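Local coordinates for protein TetR-family transcriptional regulator (Pectobacterium atrosepticum, PDB 2HYT) that probably binds operator DNA through an N-terminal helix-turn-helix domain and regulates transcription as a dimer, as other TetR-family regulators do, at residues A184-L187 with L188-G191; F89-R92 with C93-Y96; E11-R14 with A15-A19. All blocks are in the same frame, centred on the assembly; numbering follows the deposited sequence. Where two conformers were deposited one is given.

Contact 1 (A184-L187 with L188-G191); sequences ALEL and LLRG
Leu187 lays its CD2 methyl over one face of the Arg190 guanidinium, 3.4 Å from CZ and almost above the middle of the group. The two side chains run alongside each other and point the same way. Arg190 reaches this place with CG set between its backbone N and carbonyl carbon (chi1 76°), and its chain then runs extended to NE. That torsion also rests Arg190 CG against the carbonyl of Leu187, 3.4 Å from O. At the rim of the guanidinium, NE donates to the backbone O of Gly191 of the second subunit; the reciprocal bond joins Gly191 O to Arg190 NE of that subunit.

On a different side of the helix, Leu185 and Leu189 mesh at an angle, Leu185 CG lying 3.9 Å from Leu189 CD1. Leu185 also packs on Cys93 and Leu97, and Leu189 on Phe89, of helix 85-98 of the same chain. Under the side chains runs regular i to i+4 bonding: Leu189 N donates to Leu185 O at 2.9 Å, and Leu188 N to Ala184 O at 3.2 Å, with an N-H...O angle of 160°. The bond from Arg190 N to Glu186 O is more bent, 138°.

Leu187 and Leu188 both pack on Leu192 of the second subunit, and Ala184 on its Leu156. A helix with one side turned to its own domain and another to the partner chain is characteristic of the dimer interface in the C-terminal domain of TetR-family regulators.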
loop_
_atom_site.group_PDB
_atom_site.type_symbol
_atom_site.label_atom_id
_atom_site.label_comp_id
_atom_site.label_asym_id
_atom_site.label_seq_id
_atom_site.Cartn_x
_atom_site.Cartn_y
_atom_site.Cartn_z
ATOM N N ALA A 184 8.244 -14.576 8.692
ATOM C CA ALA A 184 7.523 -14.836 7.429
ATOM C C ALA A 184 8.321 -14.220 6.257
ATOM O O ALA A 184 8.462 -14.809 5.192
ATOM C CB ALA A 184 6.129 -14.253 7.508
ATOM N N LEU A 185 8.819 -13.008 6.473
ATOM C CA LEU A 185 9.613 -12.317 5.451
ATOM C C LEU A 185 10.777 -13.193 4.962
ATOM O O LEU A 185 11.077 -13.266 3.754
ATOM C CB LEU A 185 10.130 -11.009 6.016
ATOM C CG LEU A 185 11.093 -10.213 5.138
ATOM C CD1 LEU A 185 10.400 -9.696 3.865
ATOM C CD2 LEU A 185 11.660 -9.045 5.972
ATOM N N GLU A 186 11.449 -13.836 5.901
ATOM C CA GLU A 186 12.599 -14.672 5.564
ATOM C C GLU A 186 12.218 -15.788 4.581
ATOM O O GLU A 186 12.995 -16.130 3.701
ATOM C CB GLU A 186 13.272 -15.256 6.812
ATOM C CG GLU A 186 13.879 -14.224 7.759
ATOM C CD GLU A 186 15.147 -13.531 7.257
ATOM O OE1 GLU A 186 15.512 -13.600 6.052
ATOM O OE2 GLU A 186 15.777 -12.869 8.115
ATOM N N LEU A 187 11.012 -16.360 4.713
ATOM C CA LEU A 187 10.543 -17.367 3.771
ATOM C C LEU A 187 10.311 -16.783 2.394
ATOM O O LEU A 187 10.586 -17.410 1.377
ATOM C CB LEU A 187 9.217 -17.986 4.241
ATOM C CG LEU A 187 9.291 -18.795 5.511
ATOM C CD1 LEU A 187 7.830 -19.224 5.791
ATOM C CD2 LEU A 187 10.243 -20.010 5.358
ATOM N N LEU A 188 9.751 -15.584 2.335
ATOM C CA LEU A 188 9.609 -14.950 1.020
ATOM C C LEU A 188 10.941 -14.619 0.373
ATOM O O LEU A 188 11.127 -14.756 -0.844
ATOM C CB LEU A 188 8.826 -13.664 1.110
ATOM C CG LEU A 188 7.312 -13.735 1.122
ATOM C CD1 LEU A 188 6.822 -12.314 1.114
ATOM C CD2 LEU A 188 6.756 -14.539 -0.070
ATOM N N LEU A 189 11.889 -14.157 1.163
ATOM C CA LEU A 189 13.148 -13.695 0.574
ATOM C C LEU A 189 14.015 -14.849 0.118
ATOM O O LEU A 189 14.796 -14.726 -0.821
ATOM C CB LEU A 189 13.926 -12.835 1.572
ATOM C CG LEU A 189 13.242 -11.536 2.006
ATOM C CD1 LEU A 189 14.186 -10.745 2.894
ATOM C CD2 LEU A 189 12.780 -10.673 0.803
ATOM N N ARG A 190 13.919 -15.989 0.775
ATOM C CA ARG A 190 14.876 -17.045 0.480
ATOM C C ARG A 190 14.769 -17.580 -0.952
ATOM O O ARG A 190 15.785 -18.063 -1.521
ATOM C CB ARG A 190 14.794 -18.145 1.534
ATOM C CG ARG A 190 13.608 -19.041 1.382
ATOM C CD ARG A 190 13.556 -19.963 2.587
ATOM N NE ARG A 190 12.407 -20.862 2.466
ATOM C CZ ARG A 190 12.195 -21.915 3.251
ATOM N NH1 ARG A 190 13.048 -22.224 4.221
ATOM N NH2 ARG A 190 11.125 -22.677 3.053
ATOM N N GLY A 191 13.589 -17.434 -1.562
ATOM C CA GLY A 191 13.358 -17.895 -2.932
ATOM C C GLY A 191 14.064 -17.038 -3.962
ATOM O O GLY A 191 14.268 -17.452 -5.096
#

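Contact 2 (F89-R92 with C93-Y96); sequences FRCR and CRAY. With EDO (1,2-ethanediol), chain B.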
loop_
_atom_site.group_PDB
_atom_site.type_symbol
_atom_site.label_atom_id
_atom_site.label_comp_id
_atom_site.label_asym_id
_atom_site.label_seq_id
_atom_site.Cartn_x
_atom_site.Cartn_y
_atom_site.Cartn_z
ATOM N N PHE A 89 21.041 -6.996 2.473
ATOM C CA PHE A 89 19.685 -6.856 1.929
ATOM C C PHE A 89 18.660 -7.395 2.927
ATOM O O PHE A 89 17.657 -6.730 3.183
ATOM C CB PHE A 89 19.610 -7.599 0.576
ATOM C CG PHE A 89 18.210 -7.936 0.147
ATOM C CD1 PHE A 89 17.424 -6.995 -0.415
ATOM C CD2 PHE A 89 17.708 -9.222 0.292
ATOM C CE1 PHE A 89 16.134 -7.307 -0.839
ATOM C CE2 PHE A 89 16.442 -9.542 -0.131
ATOM C CZ PHE A 89 15.637 -8.563 -0.698
ATOM N N ARG A 90 18.914 -8.567 3.503
ATOM C CA ARG A 90 18.009 -9.128 4.557
ATOM C C ARG A 90 17.929 -8.158 5.716
ATOM O O ARG A 90 16.851 -7.910 6.250
ATOM C CB ARG A 90 18.502 -10.481 5.059
ATOM C CG ARG A 90 18.357 -11.593 4.011
ATOM C CD ARG A 90 18.886 -12.957 4.525
ATOM N NE ARG A 90 18.408 -13.292 5.855
ATOM C CZ ARG A 90 19.026 -14.080 6.727
ATOM N NH1 ARG A 90 20.174 -14.670 6.424
ATOM N NH2 ARG A 90 18.482 -14.280 7.922
ATOM N N CYS A 91 19.073 -7.630 6.132
ATOM C CA CYS A 91 19.114 -6.720 7.265
ATOM C C CYS A 91 18.337 -5.438 6.998
ATOM O O CYS A 91 17.649 -4.965 7.872
ATOM C CB CYS A 91 20.554 -6.394 7.598
ATOM S SG CYS A 91 20.729 -5.419 9.050
ATOM N N ARG A 92 18.455 -4.913 5.781
ATOM C CA ARG A 92 17.734 -3.716 5.377
ATOM C C ARG A 92 16.211 -3.971 5.390
ATOM O O ARG A 92 15.410 -3.151 5.911
ATOM C CB ARG A 92 18.176 -3.302 3.999
ATOM C CG ARG A 92 17.443 -2.136 3.444
ATOM C CD ARG A 92 18.150 -1.603 2.234
ATOM N NE ARG A 92 17.249 -0.814 1.404
ATOM C CZ ARG A 92 17.644 -0.078 0.380
ATOM N NH1 ARG A 92 18.926 0.011 0.055
ATOM N NH2 ARG A 92 16.719 0.588 -0.316
ATOM N N CYS A 93 15.813 -5.098 4.806
ATOM C CA CYS A 93 14.402 -5.462 4.813
ATOM C C CYS A 93 13.864 -5.634 6.246
ATOM O O CYS A 93 12.778 -5.102 6.585
ATOM C CB CYS A 93 14.128 -6.709 3.982
ATOM S SG CYS A 93 14.412 -6.537 2.214
ATOM N N ARG A 94 14.604 -6.340 7.096
ATOM C CA ARG A 94 14.175 -6.499 8.494
ATOM C C ARG A 94 14.104 -5.153 9.220
ATOM O O ARG A 94 13.212 -4.911 10.026
ATOM C CB ARG A 94 15.124 -7.410 9.231
ATOM C CG ARG A 94 15.011 -8.857 8.818
ATOM C CD ARG A 94 15.755 -9.782 9.807
ATOM N NE ARG A 94 17.175 -9.430 9.953
ATOM C CZ ARG A 94 18.184 -10.013 9.300
ATOM N NH1 ARG A 94 17.982 -10.997 8.436
ATOM N NH2 ARG A 94 19.420 -9.597 9.531
ATOM N N ALA A 95 15.073 -4.284 8.940
ATOM C CA ALA A 95 15.135 -2.970 9.588
ATOM C C ALA A 95 13.900 -2.108 9.283
ATOM O O ALA A 95 13.370 -1.400 10.156
ATOM C CB ALA A 95 16.419 -2.256 9.191
ATOM N N TYR A 96 13.374 -2.231 8.065
ATOM C CA TYR A 96 12.149 -1.564 7.693
ATOM C C TYR A 96 10.980 -1.973 8.606
ATOM O O TYR A 96 10.170 -1.128 9.059
ATOM C CB TYR A 96 11.821 -1.833 6.226
ATOM C CG TYR A 96 10.695 -1.003 5.734
ATOM C CD1 TYR A 96 9.366 -1.407 5.960
ATOM C CD2 TYR A 96 10.912 0.190 5.044
ATOM C CE1 TYR A 96 8.305 -0.608 5.513
ATOM C CE2 TYR A 96 9.851 0.964 4.594
ATOM C CZ TYR A 96 8.542 0.551 4.847
ATOM O OH TYR A 96 7.422 1.248 4.427
HETATM C C1 EDO B . 13.341 -1.123 2.511
HETATM O O1 EDO B . 14.459 -0.416 1.929
HETATM C C2 EDO B . 12.061 -0.614 1.841
HETATM O O2 EDO B . 11.979 -1.064 0.461
#
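Two first torsions bring Cys93 SG over the Phe89 ring: Phe89 holds CG roughly opposite its backbone N, while Cys93 turns SG opposite its own carbonyl carbon (chi1 -66°). The sulfur then sits 3.9 Å from the ring centroid and 25° off the normal, displaced toward the rim, with CE1 the nearest ring atom at 3.6 Å. This is a Cys sulfur-aromatic contact between residues four apart, one turn along the helix. Around it, Phe89 packs on Leu135, Ile136 and Leu139 of helix 122-141 and on Ile157, and Cys93 on Leu161.

On another side of helix 85-98, Arg90 and Arg94 converge. Both chains bend at chi3, and their guanidinium planes stand 77° apart, with Arg94 NH1 only 3.4 Å from Arg90 NH2. Arg94 folds back along the helix, so that Cys91 CA lies over one face of its guanidinium, 3.6 Å above the plane. Glu186 forms salt bridges with both arginines, and Glu87 takes a further one from Arg90 NH1.

Arg92 instead extends from CG to NE and meets an ethanediol, probably from the crystallisation liquor, at the edge of its guanidinium. NE donates to the diol O1 over 2.9 Å, nearly straight; the second bond, from NH2 to the same O1, is weak. Ser79 and Ser131 take bonds from NH1 and NH2, while Tyr96 CD2 approaches the diol C2 to 3.5 Å.

The chemistry implies that one carboxylate, Glu186, gathers Arg90 and Arg94 and probably offsets much of their charge, with Glu87 adding to it at Arg90, whereas Arg92 donates to the neutral oxygens of Ser79, Ser131 and the diol.

Contact 3 (E11-R14 with A15-A19); sequences EETR and ATLLA
In helix 7-28, the first helix of the TetR-type DNA-binding domain, Thr16 OG1 donates to Thr13 O, an i to i+3 side-chain bond of 2.9 Å. It arrives in the carbonyl plane, on a lone pair, with a C=O...OG1 angle of 128°. Thr16 turns its hydroxyl between backbone N and carbonyl carbon (chi1 82°), which aims OG1 back toward the N-terminal end of the helix, at the Thr13 carbonyl. The same carbonyl also accepts Leu17 N at 2.9 Å, and this donor comes in almost in line with C=O, at 164°; two donors therefore grip Thr13 O from different directions.

Alongside, Thr13 CG2 lies 4.0 Å from Leu17 CD1, the two side chains pointing the same way. Thr13 OG1 is held by Glu9 O one turn earlier, which fixes the rotation that presents the methyl to Leu17.

Further out, His52 of helix 48-53 packs against Thr13 and Leu17 and accepts at its backbone O a bond from NH1 of the extended Arg14, tying this helix to the predicted helix-turn-helix region. Leu18 packs on Phe53 and on Ala62, Val63 and Gln66 of helix 56-81. Its backbone N donates to Arg14 O over 2.9 Å.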
loop_
_atom_site.group_PDB
_atom_site.type_symbol
_atom_site.label_atom_id
_atom_site.label_comp_id
_atom_site.label_asym_id
_atom_site.label_seq_id
_atom_site.Cartn_x
_atom_site.Cartn_y
_atom_site.Cartn_z
ATOM N N GLU A 11 13.000 29.236 4.435
ATOM C CA GLU A 11 13.301 27.824 4.497
ATOM C C GLU A 11 13.838 27.457 5.870
ATOM O O GLU A 11 13.460 26.416 6.398
ATOM C CB GLU A 11 14.287 27.417 3.397
ATOM C CG GLU A 11 13.664 27.372 2.017
ATOM C CD GLU A 11 14.709 27.228 0.897
ATOM O OE1 GLU A 11 15.918 27.525 1.148
ATOM O OE2 GLU A 11 14.299 26.821 -0.232
ATOM N N GLU A 12 14.676 28.316 6.457
ATOM C CA GLU A 12 15.201 28.077 7.805
ATOM C C GLU A 12 14.064 28.034 8.809
ATOM O O GLU A 12 13.988 27.123 9.638
ATOM C CB GLU A 12 16.212 29.157 8.243
ATOM C CG GLU A 12 16.714 28.971 9.708
ATOM C CD GLU A 12 17.336 30.232 10.369
ATOM O OE1 GLU A 12 17.368 31.319 9.737
ATOM O OE2 GLU A 12 17.810 30.102 11.537
ATOM N N THR A 13 13.174 29.008 8.737
ATOM C CA THR A 13 12.044 29.047 9.676
ATOM C C THR A 13 11.143 27.820 9.503
ATOM O O THR A 13 10.780 27.183 10.508
ATOM C CB THR A 13 11.251 30.342 9.527
ATOM O OG1 THR A 13 12.106 31.477 9.774
ATOM C CG2 THR A 13 10.057 30.394 10.474
ATOM N N ARG A 14 10.835 27.456 8.259
ATOM C CA ARG A 14 10.016 26.246 7.997
ATOM C C ARG A 14 10.618 25.021 8.682
ATOM O O ARG A 14 9.945 24.212 9.343
ATOM C CB ARG A 14 9.963 25.999 6.484
ATOM C CG ARG A 14 9.055 24.874 6.081
ATOM C CD ARG A 14 9.145 24.509 4.597
ATOM N NE ARG A 14 8.276 23.388 4.271
ATOM C CZ ARG A 14 6.984 23.519 3.999
ATOM N NH1 ARG A 14 6.441 24.723 4.047
ATOM N NH2 ARG A 14 6.236 22.433 3.738
ATOM N N ALA A 15 11.931 24.860 8.494
ATOM C CA ALA A 15 12.644 23.719 9.110
ATOM C C ALA A 15 12.557 23.700 10.645
ATOM O O ALA A 15 12.383 22.607 11.267
ATOM C CB ALA A 15 14.137 23.735 8.621
ATOM N N THR A 16 12.676 24.875 11.286
ATOM C CA THR A 16 12.525 24.954 12.750
ATOM C C THR A 16 11.102 24.588 13.170
ATOM O O THR A 16 10.899 23.889 14.140
ATOM C CB THR A 16 12.966 26.324 13.342
ATOM O OG1 THR A 16 11.899 27.273 13.199
ATOM C CG2 THR A 16 14.269 26.817 12.640
ATOM N N LEU A 17 10.113 25.060 12.397
ATOM C CA LEU A 17 8.718 24.768 12.756
ATOM C C LEU A 17 8.413 23.285 12.612
ATOM O O LEU A 17 7.730 22.696 13.408
ATOM C CB LEU A 17 7.757 25.585 11.920
ATOM C CG LEU A 17 7.810 27.073 12.161
ATOM C CD1 LEU A 17 7.046 27.791 11.017
ATOM C CD2 LEU A 17 7.257 27.431 13.530
ATOM N N LEU A 18 8.996 22.679 11.591
ATOM C CA LEU A 18 8.792 21.270 11.336
ATOM C C LEU A 18 9.408 20.424 12.452
ATOM O O LEU A 18 8.791 19.483 12.941
ATOM C CB LEU A 18 9.373 20.891 9.954
ATOM C CG LEU A 18 8.776 19.642 9.324
ATOM C CD1 LEU A 18 7.343 19.992 8.911
ATOM C CD2 LEU A 18 9.647 19.133 8.094
ATOM N N ALA A 19 10.610 20.785 12.897
ATOM C CA ALA A 19 11.292 20.056 13.937
ATOM C C ALA A 19 10.499 20.171 15.231
ATOM O O ALA A 19 10.313 19.190 15.973
ATOM C CB ALA A 19 12.754 20.599 14.126
#

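Contacts 1 and 2 form one continuous patch of the C-terminal domain, their centres 12 Å apart. Two salt bridges join them, Glu186 OE1 to Arg90 NE and Glu186 OE2 to Arg94 NH1, each 2.9 Å. Apolar packing runs beside them, with Leu189 CD2 3.9 Å from Phe89 CZ. Contact 2 thus links the dimer-facing helix of contact 1 to the neighbouring helices of the domain; the ethanediol lies on the Arg92 and Tyr96 side of contact 2. Contact 3 belongs to the DNA-binding end, across the chain's centre from both: its centre is 31 Å from that of contact 2 and 41 Å from that of contact 1, with no direct touch to either.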